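Local coordinates for protein putative fimbrium tip subunit Fim1C (Bacteroides ovatus, PDB 4EPS) that is probably a component of the fimbrium tip, the end of filamentous cell-surface appendages that mediate cell adhesion and biofilm formation, at residues 307-310 with 316-319; 325-330 with 388-393; 394-399 with 408-413; 415-420 with 427-432; 434-439 with 505-510. All coordinates share one frame; numbering follows the deposited sequence. Where two conformers were deposited one is given.

In the fold
All five contacts lie in the C-terminal part of the chain. Contact 5 is the buried one, holding helix 434-438 against strand 502-509 around Phe507, whereas contact 2 lies at the surface and contacts 1, 3 and 4 are partly buried. Contacts 2 and 3 share helix 389-403, and contacts 3 and 4 share helix 408-419, so these three form a connected series. Their chemistry differs: a water bridges the backbones in contact 1, a tyrosine hydroxyl meets a histidine edge in contact 2, contact 3 is mainly apolar, and an indole N-H is bonded in contact 4. Glu436 of contact 5 is hydrogen-bonded to residues of contacts 2 and 4.

Contact 1 of 5, residues 307-310 with 316-319; sequences VLYK and PYTA
Two tyrosine rings, Tyr309 and Tyr317, lean toward each other with their planes 60° apart and their centroids separated by 5.7 Å. One face of the Tyr309 ring carries Leu308 CB, 3.6 Å above the plane and over the ring centre. One face of the Tyr317 ring is touched by Pro316 CB, set off toward the rim, so each ring leans on the residue just before it. Between the two, Tyr317 CD2 does the touching on its side: it comes within 3.6 Å of Tyr309 CB and 3.8 Å of Tyr309 CD2. The meeting is therefore made near the root of Tyr309, while the phenol ends part company. Both rings stand beside their own backbone N and opposite the carbonyl carbon (chi1 -49° for Tyr309, -51° for Tyr317), where they meet through the CB of Tyr309 and the two CD2 atoms.

On the backbone side of the rings a single water joins the main chains. It donates to Tyr309 O at 2.7 Å and accepts from Tyr317 N at 2.8 Å, bridging backbones too far apart for a direct bond. The hydroxyls have partners elsewhere: Tyr309 OH bonds Phe387 N and a bound glycerol, and Tyr317 OH bonds Glu378 OE1. Both rings also touch Arg386, which ties the pair to the loop leading into helix 389-403. Tyr309 is the first residue to leave the short helix 305-308, and the geometry is that of a water-bridged loop folding back on the end of that helix, closed by two aromatic side chains.

Contact 2 of 5, residues 325-330 with 388-393; sequences LRSHPN and LGYNNS
With chi1 at -177°, Tyr390 sets its ring opposite its own backbone N and carries its hydroxyl to His328, whose CG lies beside the backbone N (chi1 -63°) and brings the imidazole to the tyrosine hydroxyl. The two rings stand nearly perpendicular, their planes 89° apart with centroids at 5.2 Å. Tyr390 reaches the imidazole at its edge and close to its plane: Tyr390 OH is 3.1 Å from His328 CE1 and 3.3 Å from His328 ND1, with Tyr390 CZ following 3.5 Å from ND1. Ser327 adds a smaller touch through its methylene, CB lying 3.5 Å from Tyr390 OH.

The hydroxyls of Tyr390 and Ser327 meet at Glu394, one helical turn beyond Tyr390. Both are hydrogen-bonded to Glu394 OE2, so a single carboxylate oxygen links helix 323-327 to helix 389-403; Ser327 OG is bonded to Ala323 O as well. Thr427 packs against the Tyr390 ring, bringing in the loop that precedes helix 434-438.

The bond to Tyr390, and that to Ser327 in so far as its proton is turned to OE2, would favour the charged form of Glu394. That charge would in turn probably polarise the Tyr390 O-H bond and leave the phenol oxygen somewhat more negative where it faces the imidazole edge.

Contact 3 of 5, residues 394-399 with 408-413; sequences EVLDLY and ECFQYQ
Asp397 comes obliquely toward the Phe410 ring, its OD1 4.3 Å from Phe410 CE1, with a carboxylate gripped by bound glycerol: OD2 is hydrogen-bonded to a glycerol hydroxyl, and OD1 is bonded weakly to glycerol as well. The glycerol probably comes from the crystallisation liquor; Asp397 itself lies on the exposed side of the contact.

Deeper in, Leu396 does most of the work. Its CD2 branch comes down at a slant on the far end of the Phe410 ring, 3.6 Å from CE1 and 3.8 Å from CZ, and Leu396 CG follows at 4.0 Å from Phe410 CZ. The same CD2 methyl of Leu396 touches Cys409 SG at 3.8 Å, meeting sulfur and ring end from one side. The Leu396 chi1 of -141° is well away from a staggered value. Cys409 points SG between its own backbone N and carbonyl carbon (chi1 63°), where the sulfur also lies over the rim of one Phe410 face.

Neighbouring layers close the surroundings: Leu396 also touches Ile354 of helix 354-359, and Cys409 packs on Tyr504 of strand 502-509. The axes of segments 394-399 and 408-413 approach to 12.4 Å, with their N-to-C directions at 121°. This is a steeply crossed pair of consecutive helices, 389-403 and 408-419, joined by a short turn and packed through a small apolar patch.

Contact 4 of 5, residues 415-420 with 427-432; sequences DCESSF and TGWYVP
Cys416 SG sits over the five-membered ring of Trp429, 3.6 Å from its centroid and 4° off the normal, a sulfur-aromatic contact. The indole N-H points along its own plane to the backbone: Trp429 NE1 donates to Phe420 O at 2.7 Å, with an N-H...O angle of 171°, and meets that oxygen almost head-on. The Glu417 side chain, bent at chi2, crosses the indole obliquely, with carboxylate and ring planes 48° apart and Glu417 OE1 3.5 Å from Trp429 CD1.

Phe420 is the first residue to leave helix 408-419, so the indole takes up a carbonyl at the C-terminal end of that helix, and the sulfur and the bond together would restrain the height and in-plane rotation of the ring. The Cys416 side chain extends away from its backbone N, which brings SG over the indole.

Further out, a water donates to Glu417 OE1 at 2.6 Å and accepts from Trp429 N at 3.0 Å; OE1 is also hydrogen-bonded to Ser422 OG, its main protein partner. The indole also touches Val336 and Ser338 of strand 334-338. Thr427 OG1 donates to Gly428 O at 2.7 Å and is bonded by Gly509 N.

Contact 5 of 5, residues 434-439 with 505-510; sequences SGELVA and RFFLGF
Glu436 and Phe507 run past each other in opposite directions, the glutamate heading from helix 434-438 toward the strand and the phenylalanine from the strand toward the helix. Carboxylate and ring planes are 69° apart. The touching is done by the aliphatic root of the glutamate, with Glu436 CB 3.7 Å from Phe507 CE2, while Glu436 OE2 passes Phe507 CD2 at 3.9 Å. Beyond CG the Glu436 chain is extended, which carries the charged end past the ring. Phe507 CZ also reaches the helix backbone, 3.9 Å from Glu436 O, and Leu437 adds a looser touch, its CD2 standing 4.5 Å from Phe507 CE1.

The buried carboxylate is satisfied on both oxygens. Glu436 OE2 bonds Tyr430 OH; Glu436 OE1 bonds Ser433 OG and Gly389 N in the first turn of helix 389-403, where the helix end would probably favour the negative charge. The Phe507 backbone is held by loop 427-432 through a hydrogen bond with Tyr430. Strand 502-509 lies between strands 334-338 and 342-344 in the antiparallel sheet, and the contact is a short helix packed on a sheet through one aromatic ring.

Contact 1 of 5, residues 307-310 with 316-319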
# COMPACT_ATOMS: atom_id res chain seq x y z
N VAL A 307 21.83 -8.35 12.26
CA VAL A 307 20.43 -7.99 12.47
C VAL A 307 19.64 -9.30 12.68
O VAL A 307 19.03 -9.50 13.74
CB VAL A 307 19.86 -7.10 11.31
CG1 VAL A 307 18.36 -6.85 11.47
CG2 VAL A 307 20.61 -5.77 11.22
N LEU A 308 19.71 -10.23 11.70
CA LEU A 308 19.01 -11.52 11.82
C LEU A 308 19.32 -12.27 13.09
O LEU A 308 18.42 -12.87 13.68
CB LEU A 308 19.39 -12.46 10.64
CG LEU A 308 18.74 -12.19 9.29
CD1 LEU A 308 19.43 -13.05 8.20
CD2 LEU A 308 17.24 -12.52 9.34
N TYR A 309 20.59 -12.30 13.49
CA TYR A 309 21.03 -13.13 14.61
C TYR A 309 21.46 -12.34 15.84
O TYR A 309 22.21 -12.86 16.68
CB TYR A 309 22.18 -14.05 14.12
CG TYR A 309 21.79 -14.75 12.83
CD1 TYR A 309 20.65 -15.55 12.76
CD2 TYR A 309 22.52 -14.54 11.66
CE1 TYR A 309 20.24 -16.13 11.56
CE2 TYR A 309 22.12 -15.12 10.45
CZ TYR A 309 20.98 -15.90 10.40
OH TYR A 309 20.62 -16.47 9.21
N LYS A 310 20.90 -11.12 16.00
CA LYS A 310 21.22 -10.25 17.15
C LYS A 310 20.91 -10.91 18.52
O LYS A 310 21.61 -10.63 19.48
CB LYS A 310 20.48 -8.90 17.03
CG LYS A 310 18.96 -8.96 17.12
CD LYS A 310 18.34 -7.57 16.94
CE LYS A 310 16.92 -7.48 17.48
NZ LYS A 310 15.94 -8.19 16.62
N PRO A 316 27.33 -14.13 18.27
CA PRO A 316 28.46 -14.40 17.36
C PRO A 316 28.57 -13.42 16.19
O PRO A 316 29.66 -13.25 15.64
CB PRO A 316 28.19 -15.83 16.87
CG PRO A 316 26.75 -16.04 17.07
CD PRO A 316 26.34 -15.22 18.24
N TYR A 317 27.45 -12.75 15.83
CA TYR A 317 27.37 -11.81 14.71
C TYR A 317 27.07 -10.41 15.23
O TYR A 317 26.04 -10.19 15.87
CB TYR A 317 26.32 -12.29 13.68
CG TYR A 317 26.57 -13.73 13.30
CD1 TYR A 317 27.70 -14.10 12.57
CD2 TYR A 317 25.73 -14.75 13.77
CE1 TYR A 317 27.99 -15.44 12.32
CE2 TYR A 317 26.01 -16.09 13.50
CZ TYR A 317 27.14 -16.43 12.78
OH TYR A 317 27.46 -17.75 12.55
N THR A 318 28.03 -9.50 15.04
CA THR A 318 27.97 -8.11 15.51
C THR A 318 28.31 -7.20 14.36
O THR A 318 28.74 -7.69 13.32
CB THR A 318 28.98 -7.87 16.68
OG1 THR A 318 30.30 -7.94 16.16
CG2 THR A 318 28.82 -8.86 17.83
N ALA A 319 28.19 -5.86 14.55
CA ALA A 319 28.52 -4.92 13.47
C ALA A 319 30.00 -5.02 13.11
O ALA A 319 30.34 -4.80 11.96
CB ALA A 319 28.17 -3.49 13.89
O HOH W 1 24.84 -12.46 16.93

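Contact 2 of 5, residues 325-330 with 388-393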
# COMPACT_ATOMS: atom_id res chain seq x y z
N LEU A 325 26.83 -5.43 6.17
CA LEU A 325 26.46 -4.14 6.77
C LEU A 325 27.52 -3.08 6.43
O LEU A 325 27.19 -1.95 6.09
CB LEU A 325 26.31 -4.28 8.30
CG LEU A 325 26.10 -3.00 9.15
CD1 LEU A 325 24.83 -2.24 8.73
CD2 LEU A 325 26.01 -3.33 10.63
N ARG A 326 28.79 -3.48 6.50
CA ARG A 326 29.90 -2.58 6.22
C ARG A 326 29.96 -2.15 4.73
O ARG A 326 30.09 -0.95 4.45
CB ARG A 326 31.20 -3.28 6.64
CG ARG A 326 32.45 -2.43 6.62
CD ARG A 326 33.53 -3.11 7.45
NE ARG A 326 33.90 -4.41 6.90
CZ ARG A 326 33.92 -5.55 7.60
NH1 ARG A 326 33.57 -5.55 8.88
NH2 ARG A 326 34.29 -6.68 7.02
N SER A 327 29.83 -3.10 3.78
CA SER A 327 29.98 -2.79 2.36
C SER A 327 28.71 -2.34 1.65
O SER A 327 28.83 -1.63 0.64
CB SER A 327 30.55 -3.99 1.61
OG SER A 327 31.76 -4.42 2.22
N HIS A 328 27.50 -2.79 2.08
CA HIS A 328 26.26 -2.44 1.39
C HIS A 328 25.20 -2.18 2.43
O HIS A 328 24.22 -2.93 2.51
CB HIS A 328 25.85 -3.56 0.40
CG HIS A 328 26.84 -3.78 -0.70
ND1 HIS A 328 27.79 -4.79 -0.62
CD2 HIS A 328 27.03 -3.09 -1.85
CE1 HIS A 328 28.52 -4.69 -1.73
NE2 HIS A 328 28.10 -3.68 -2.50
N PRO A 329 25.36 -1.10 3.26
CA PRO A 329 24.41 -0.86 4.36
C PRO A 329 22.98 -0.57 3.93
O PRO A 329 22.07 -0.65 4.76
CB PRO A 329 25.00 0.38 5.06
CG PRO A 329 25.84 1.06 4.01
CD PRO A 329 26.45 -0.09 3.27
N ASN A 330 22.78 -0.26 2.65
CA ASN A 330 21.45 0.05 2.17
C ASN A 330 20.69 -1.23 1.72
O ASN A 330 19.48 -1.17 1.52
CB ASN A 330 21.53 1.09 1.04
CG ASN A 330 22.42 2.29 1.37
OD1 ASN A 330 22.45 2.80 2.50
ND2 ASN A 330 23.13 2.81 0.38
N LEU A 388 24.93 -16.19 5.19
CA LEU A 388 26.29 -15.62 5.20
C LEU A 388 26.96 -15.61 3.84
O LEU A 388 28.17 -15.43 3.77
CB LEU A 388 27.18 -16.44 6.18
CG LEU A 388 26.84 -16.24 7.68
CD1 LEU A 388 27.49 -17.31 8.53
CD2 LEU A 388 27.26 -14.83 8.15
N GLY A 389 26.19 -15.79 2.76
CA GLY A 389 26.76 -15.84 1.42
C GLY A 389 27.55 -14.60 1.04
O GLY A 389 28.63 -14.72 0.45
N TYR A 390 27.04 -13.41 1.38
CA TYR A 390 27.78 -12.19 1.02
C TYR A 390 29.15 -12.18 1.74
O TYR A 390 30.20 -12.00 1.09
CB TYR A 390 26.99 -10.89 1.29
CG TYR A 390 27.82 -9.72 0.81
CD1 TYR A 390 27.95 -9.44 -0.54
CD2 TYR A 390 28.64 -9.02 1.70
CE1 TYR A 390 28.79 -8.42 -1.00
CE2 TYR A 390 29.50 -8.01 1.26
CZ TYR A 390 29.58 -7.72 -0.09
OH TYR A 390 30.44 -6.75 -0.54
N ASN A 391 29.14 -12.42 3.06
CA ASN A 391 30.36 -12.58 3.85
C ASN A 391 31.31 -13.54 3.16
O ASN A 391 32.50 -13.24 3.01
CB ASN A 391 30.00 -13.12 5.26
CG ASN A 391 31.22 -13.53 6.04
OD1 ASN A 391 31.83 -12.71 6.72
ND2 ASN A 391 31.60 -14.80 5.95
N ASN A 392 30.79 -14.74 2.79
CA ASN A 392 31.62 -15.78 2.18
C ASN A 392 32.28 -15.31 0.88
O ASN A 392 33.44 -15.69 0.64
CB ASN A 392 30.80 -17.08 1.94
CG ASN A 392 30.28 -17.66 3.24
OD1 ASN A 392 30.69 -17.26 4.34
ND2 ASN A 392 29.28 -18.55 3.14
N SER A 393 31.56 -14.51 0.06
CA SER A 393 32.11 -13.96 -1.19
C SER A 393 33.29 -13.04 -0.88
O SER A 393 34.33 -13.11 -1.55
CB SER A 393 31.04 -13.20 -1.96
OG SER A 393 31.49 -12.90 -3.26

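Contact 3 of 5, residues 394-399 with 408-413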
# COMPACT_ATOMS: atom_id res chain seq x y z
N GLU A 394 33.15 -12.17 0.15
CA GLU A 394 34.23 -11.25 0.52
C GLU A 394 35.43 -12.01 1.08
O GLU A 394 36.56 -11.62 0.79
CB GLU A 394 33.75 -10.17 1.50
CG GLU A 394 32.99 -9.06 0.77
CD GLU A 394 33.04 -7.69 1.42
OE1 GLU A 394 33.55 -7.58 2.56
OE2 GLU A 394 32.51 -6.73 0.82
N VAL A 395 35.22 -13.11 1.84
CA VAL A 395 36.34 -13.90 2.37
C VAL A 395 37.04 -14.61 1.21
O VAL A 395 38.28 -14.63 1.17
CB VAL A 395 35.92 -14.90 3.48
CG1 VAL A 395 37.12 -15.74 3.94
CG2 VAL A 395 35.31 -14.15 4.67
N LEU A 396 36.28 -15.12 0.23
CA LEU A 396 36.87 -15.77 -0.93
C LEU A 396 37.67 -14.77 -1.80
O LEU A 396 38.68 -15.16 -2.40
CB LEU A 396 35.83 -16.48 -1.77
CG LEU A 396 36.27 -17.83 -2.34
CD1 LEU A 396 36.31 -18.90 -1.26
CD2 LEU A 396 35.30 -18.32 -3.39
N ASP A 397 37.24 -13.50 -1.84
CA ASP A 397 37.95 -12.43 -2.57
C ASP A 397 39.29 -12.15 -1.88
O ASP A 397 40.31 -12.04 -2.57
CB ASP A 397 37.10 -11.15 -2.65
CG ASP A 397 35.99 -11.21 -3.67
OD1 ASP A 397 35.95 -12.18 -4.47
OD2 ASP A 397 35.15 -10.27 -3.69
N LEU A 398 39.30 -12.14 -0.53
CA LEU A 398 40.52 -11.96 0.26
C LEU A 398 41.48 -13.13 0.01
O LEU A 398 42.68 -12.90 -0.14
CB LEU A 398 40.20 -11.83 1.76
CG LEU A 398 39.49 -10.55 2.21
CD1 LEU A 398 39.12 -10.65 3.67
CD2 LEU A 398 40.36 -9.33 2.00
N TYR A 399 40.94 -14.36 -0.12
CA TYR A 399 41.74 -15.55 -0.44
C TYR A 399 42.33 -15.39 -1.84
O TYR A 399 43.51 -15.68 -2.04
CB TYR A 399 40.89 -16.83 -0.36
CG TYR A 399 41.67 -18.09 -0.64
CD1 TYR A 399 41.80 -18.58 -1.94
CD2 TYR A 399 42.22 -18.84 0.39
CE1 TYR A 399 42.50 -19.75 -2.21
CE2 TYR A 399 42.90 -20.03 0.14
CZ TYR A 399 43.05 -20.48 -1.17
OH TYR A 399 43.74 -21.63 -1.42
N GLU A 408 36.83 -22.23 -10.40
CA GLU A 408 35.73 -22.29 -11.37
C GLU A 408 34.51 -21.47 -10.92
O GLU A 408 33.85 -20.87 -11.76
CB GLU A 408 35.32 -23.74 -11.66
CG GLU A 408 36.41 -24.56 -12.34
CD GLU A 408 37.37 -25.34 -11.45
OE1 GLU A 408 37.81 -24.81 -10.41
OE2 GLU A 408 37.71 -26.49 -11.82
N CYS A 409 34.23 -21.39 -9.59
CA CYS A 409 33.07 -20.62 -9.09
C CYS A 409 33.14 -19.13 -9.50
O CYS A 409 32.09 -18.53 -9.75
CB CYS A 409 32.91 -20.77 -7.58
SG CYS A 409 34.30 -20.12 -6.63
N PHE A 410 34.36 -18.56 -9.62
CA PHE A 410 34.53 -17.17 -10.06
C PHE A 410 34.15 -16.98 -11.53
O PHE A 410 33.68 -15.89 -11.89
CB PHE A 410 35.99 -16.70 -9.88
CG PHE A 410 36.52 -16.70 -8.47
CD1 PHE A 410 35.77 -16.15 -7.43
CD2 PHE A 410 37.80 -17.15 -8.19
CE1 PHE A 410 36.27 -16.13 -6.12
CE2 PHE A 410 38.31 -17.10 -6.89
CZ PHE A 410 37.55 -16.60 -5.87
N GLN A 411 34.35 -18.02 -12.37
CA GLN A 411 34.02 -17.96 -13.80
C GLN A 411 32.51 -17.99 -13.98
O GLN A 411 31.99 -17.23 -14.80
CB GLN A 411 34.69 -19.09 -14.61
CG GLN A 411 34.49 -18.98 -16.14
CD GLN A 411 34.82 -17.61 -16.71
OE1 GLN A 411 35.99 -17.21 -16.81
NE2 GLN A 411 33.80 -16.85 -17.09
N TYR A 412 31.80 -18.83 -13.19
CA TYR A 412 30.34 -18.90 -13.26
C TYR A 412 29.74 -17.59 -12.75
O TYR A 412 28.75 -17.13 -13.34
CB TYR A 412 29.78 -20.14 -12.50
CG TYR A 412 30.16 -21.42 -13.21
CD1 TYR A 412 29.54 -21.80 -14.39
CD2 TYR A 412 31.23 -22.19 -12.76
CE1 TYR A 412 29.94 -22.94 -15.09
CE2 TYR A 412 31.65 -23.32 -13.46
CZ TYR A 412 31.00 -23.69 -14.62
OH TYR A 412 31.42 -24.80 -15.32
N GLN A 413 30.35 -16.98 -11.69
CA GLN A 413 29.90 -15.70 -11.14
C GLN A 413 30.03 -14.62 -12.23
O GLN A 413 29.10 -13.82 -12.44
CB GLN A 413 30.74 -15.35 -9.90
CG GLN A 413 30.30 -14.11 -9.13
CD GLN A 413 31.23 -13.75 -7.99
OE1 GLN A 413 32.47 -13.81 -8.11
NE2 GLN A 413 30.67 -13.38 -6.84

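Contact 4 of 5, residues 415-420 with 427-432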
# COMPACT_ATOMS: atom_id res chain seq x y z
N ASP A 415 30.11 -15.04 -15.51
CA ASP A 415 29.14 -15.38 -16.55
C ASP A 415 27.74 -14.93 -16.17
O ASP A 415 27.02 -14.44 -17.03
CB ASP A 415 29.12 -16.88 -16.82
CG ASP A 415 30.32 -17.42 -17.59
OD1 ASP A 415 31.17 -16.60 -18.02
OD2 ASP A 415 30.42 -18.66 -17.72
N CYS A 416 27.36 -15.10 -14.87
CA CYS A 416 26.04 -14.67 -14.38
C CYS A 416 25.95 -13.14 -14.49
O CYS A 416 24.98 -12.61 -15.02
CB CYS A 416 25.82 -15.15 -12.95
SG CYS A 416 24.22 -14.69 -12.22
N GLU A 417 27.00 -12.45 -14.04
CA GLU A 417 27.07 -10.98 -14.08
C GLU A 417 27.04 -10.46 -15.53
O GLU A 417 26.40 -9.43 -15.80
CB GLU A 417 28.35 -10.51 -13.34
CG GLU A 417 28.62 -9.00 -13.34
CD GLU A 417 27.47 -8.08 -12.95
OE1 GLU A 417 26.67 -8.46 -12.06
OE2 GLU A 417 27.40 -6.97 -13.52
N SER A 418 27.71 -11.17 -16.45
CA SER A 418 27.76 -10.77 -17.87
C SER A 418 26.39 -10.86 -18.52
O SER A 418 25.98 -9.92 -19.21
CB SER A 418 28.75 -11.64 -18.64
OG SER A 418 30.08 -11.35 -18.22
N SER A 419 25.67 -11.97 -18.31
CA SER A 419 24.34 -12.18 -18.90
C SER A 419 23.22 -11.44 -18.17
O SER A 419 22.23 -11.09 -18.81
CB SER A 419 24.01 -13.66 -18.93
OG SER A 419 24.92 -14.38 -19.74
N PHE A 420 23.33 -11.27 -16.84
CA PHE A 420 22.28 -10.66 -16.00
C PHE A 420 22.93 -9.66 -15.05
O PHE A 420 23.06 -9.95 -13.85
CB PHE A 420 21.51 -11.75 -15.24
CG PHE A 420 20.96 -12.84 -16.12
CD1 PHE A 420 19.73 -12.69 -16.74
CD2 PHE A 420 21.66 -14.03 -16.31
CE1 PHE A 420 19.20 -13.72 -17.55
CE2 PHE A 420 21.14 -15.06 -17.12
CZ PHE A 420 19.90 -14.89 -17.73
N THR A 427 24.32 -5.87 -3.77
CA THR A 427 25.59 -6.47 -3.37
C THR A 427 26.39 -6.96 -4.56
O THR A 427 27.59 -7.21 -4.43
CB THR A 427 25.30 -7.72 -2.47
OG1 THR A 427 24.54 -8.67 -3.23
CG2 THR A 427 24.57 -7.38 -1.18
N GLY A 428 25.71 -7.24 -5.66
CA GLY A 428 26.28 -7.97 -6.78
C GLY A 428 26.00 -9.45 -6.50
O GLY A 428 25.57 -9.82 -5.39
N TRP A 429 26.22 -10.31 -7.48
CA TRP A 429 25.94 -11.74 -7.38
C TRP A 429 26.98 -12.50 -6.52
O TRP A 429 28.19 -12.27 -6.64
CB TRP A 429 25.90 -12.39 -8.78
CG TRP A 429 24.80 -11.90 -9.68
CD1 TRP A 429 24.95 -11.26 -10.89
CD2 TRP A 429 23.38 -12.05 -9.49
NE1 TRP A 429 23.72 -11.01 -11.45
CE2 TRP A 429 22.74 -11.47 -10.61
CE3 TRP A 429 22.59 -12.63 -8.47
CZ2 TRP A 429 21.35 -11.46 -10.75
CZ3 TRP A 429 21.21 -12.59 -8.60
CH2 TRP A 429 20.60 -12.03 -9.73
N TYR A 430 26.50 -13.46 -5.72
CA TYR A 430 27.40 -14.33 -4.93
C TYR A 430 26.79 -15.74 -4.83
O TYR A 430 25.58 -15.90 -4.98
CB TYR A 430 27.71 -13.75 -3.53
CG TYR A 430 26.48 -13.51 -2.68
CD1 TYR A 430 25.91 -14.53 -1.91
CD2 TYR A 430 25.83 -12.27 -2.70
CE1 TYR A 430 24.74 -14.33 -1.18
CE2 TYR A 430 24.68 -12.05 -1.95
CZ TYR A 430 24.13 -13.08 -1.20
OH TYR A 430 23.01 -12.84 -0.46
N VAL A 431 27.62 -16.74 -4.53
CA VAL A 431 27.13 -18.12 -4.31
C VAL A 431 26.48 -18.12 -2.92
O VAL A 431 27.15 -17.78 -1.94
CB VAL A 431 28.24 -19.20 -4.44
CG1 VAL A 431 27.70 -20.59 -4.08
CG2 VAL A 431 28.85 -19.21 -5.85
N PRO A 432 25.19 -18.47 -2.80
CA PRO A 432 24.54 -18.41 -1.48
C PRO A 432 25.20 -19.35 -0.48
O PRO A 432 25.71 -20.39 -0.87
CB PRO A 432 23.09 -18.86 -1.77
CG PRO A 432 23.20 -19.68 -3.06
CD PRO A 432 24.24 -18.92 -3.85
O HOH W 2 27.66 -9.22 -9.83

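Contact 5 of 5, residues 434-439 with 505-510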
# COMPACT_ATOMS: atom_id res chain seq x y z
N SER A 434 24.91 -22.13 2.58
CA SER A 434 24.00 -23.27 2.69
C SER A 434 22.71 -22.83 3.40
O SER A 434 21.63 -23.28 3.04
CB SER A 434 24.68 -24.43 3.41
OG SER A 434 25.17 -24.01 4.67
N GLY A 435 22.82 -21.87 4.32
CA GLY A 435 21.65 -21.38 5.06
C GLY A 435 20.66 -20.68 4.15
O GLY A 435 19.44 -20.87 4.26
N GLU A 436 21.18 -19.85 3.24
CA GLU A 436 20.33 -19.13 2.28
C GLU A 436 19.59 -20.13 1.35
O GLU A 436 18.40 -19.94 1.06
CB GLU A 436 21.16 -18.16 1.46
CG GLU A 436 21.42 -16.88 2.24
CD GLU A 436 22.56 -16.05 1.67
OE1 GLU A 436 23.69 -16.58 1.60
OE2 GLU A 436 22.31 -14.89 1.29
N LEU A 437 20.30 -21.18 0.89
CA LEU A 437 19.68 -22.19 0.01
C LEU A 437 18.62 -23.00 0.74
O LEU A 437 17.56 -23.23 0.17
CB LEU A 437 20.73 -23.17 -0.55
CG LEU A 437 21.61 -22.58 -1.68
CD1 LEU A 437 22.89 -23.41 -1.83
CD2 LEU A 437 20.81 -22.44 -3.00
N VAL A 438 18.89 -23.41 1.97
CA VAL A 438 17.93 -24.22 2.74
C VAL A 438 16.61 -23.43 2.94
O VAL A 438 15.52 -24.01 2.80
CB VAL A 438 18.56 -24.68 4.07
CG1 VAL A 438 17.50 -25.16 5.09
CG2 VAL A 438 19.57 -25.80 3.80
N ALA A 439 16.71 -22.11 3.12
CA ALA A 439 15.54 -21.24 3.34
C ALA A 439 14.65 -21.05 2.09
O ALA A 439 13.53 -20.55 2.22
CB ALA A 439 15.98 -19.88 3.89
N ARG A 505 23.13 -21.56 -8.54
CA ARG A 505 22.16 -20.46 -8.52
C ARG A 505 22.86 -19.33 -7.77
O ARG A 505 23.52 -19.60 -6.77
CB ARG A 505 20.83 -20.85 -7.83
CG ARG A 505 19.91 -21.70 -8.69
CD ARG A 505 19.13 -20.85 -9.69
NE ARG A 505 18.33 -21.71 -10.57
CZ ARG A 505 17.45 -21.27 -11.45
NH1 ARG A 505 17.24 -19.96 -11.60
NH2 ARG A 505 16.81 -22.13 -12.23
N PHE A 506 22.81 -18.11 -8.28
CA PHE A 506 23.44 -16.99 -7.59
C PHE A 506 22.38 -16.18 -6.89
O PHE A 506 21.22 -16.17 -7.29
CB PHE A 506 24.24 -16.11 -8.57
CG PHE A 506 25.52 -16.81 -8.97
CD1 PHE A 506 25.54 -17.71 -10.04
CD2 PHE A 506 26.70 -16.59 -8.27
CE1 PHE A 506 26.72 -18.40 -10.38
CE2 PHE A 506 27.88 -17.27 -8.62
CZ PHE A 506 27.87 -18.20 -9.65
N PHE A 507 22.80 -15.51 -5.83
CA PHE A 507 21.97 -14.60 -5.06
C PHE A 507 22.56 -13.18 -5.07
O PHE A 507 23.77 -13.03 -5.21
CB PHE A 507 21.95 -15.04 -3.59
CG PHE A 507 20.89 -16.05 -3.18
CD1 PHE A 507 20.61 -17.15 -3.99
CD2 PHE A 507 20.30 -15.97 -1.92
CE1 PHE A 507 19.70 -18.14 -3.56
CE2 PHE A 507 19.38 -16.95 -1.50
CZ PHE A 507 19.11 -18.03 -2.31
N LEU A 508 21.72 -12.19 -4.79
CA LEU A 508 22.18 -10.82 -4.52
C LEU A 508 21.32 -10.27 -3.41
O LEU A 508 20.20 -10.75 -3.22
CB LEU A 508 22.21 -9.92 -5.79
CG LEU A 508 20.91 -9.56 -6.53
CD1 LEU A 508 20.01 -8.59 -5.71
CD2 LEU A 508 21.26 -8.89 -7.87
N GLY A 509 21.83 -9.31 -2.67
CA GLY A 509 21.07 -8.61 -1.64
C GLY A 509 20.71 -7.23 -2.18
O GLY A 509 21.49 -6.64 -2.92
N PHE A 510 19.51 -6.74 -1.85
CA PHE A 510 19.03 -5.39 -2.28
C PHE A 510 18.29 -4.68 -1.13
O PHE A 510 17.99 -5.34 -0.11
CB PHE A 510 18.13 -5.50 -3.53
CG PHE A 510 16.75 -6.09 -3.29
CD1 PHE A 510 16.57 -7.47 -3.14
CD2 PHE A 510 15.63 -5.26 -3.22
CE1 PHE A 510 15.30 -8.01 -2.91
CE2 PHE A 510 14.35 -5.81 -3.00
CZ PHE A 510 14.20 -7.18 -2.83
OXT PHE A 510 18.02 -3.45 -1.24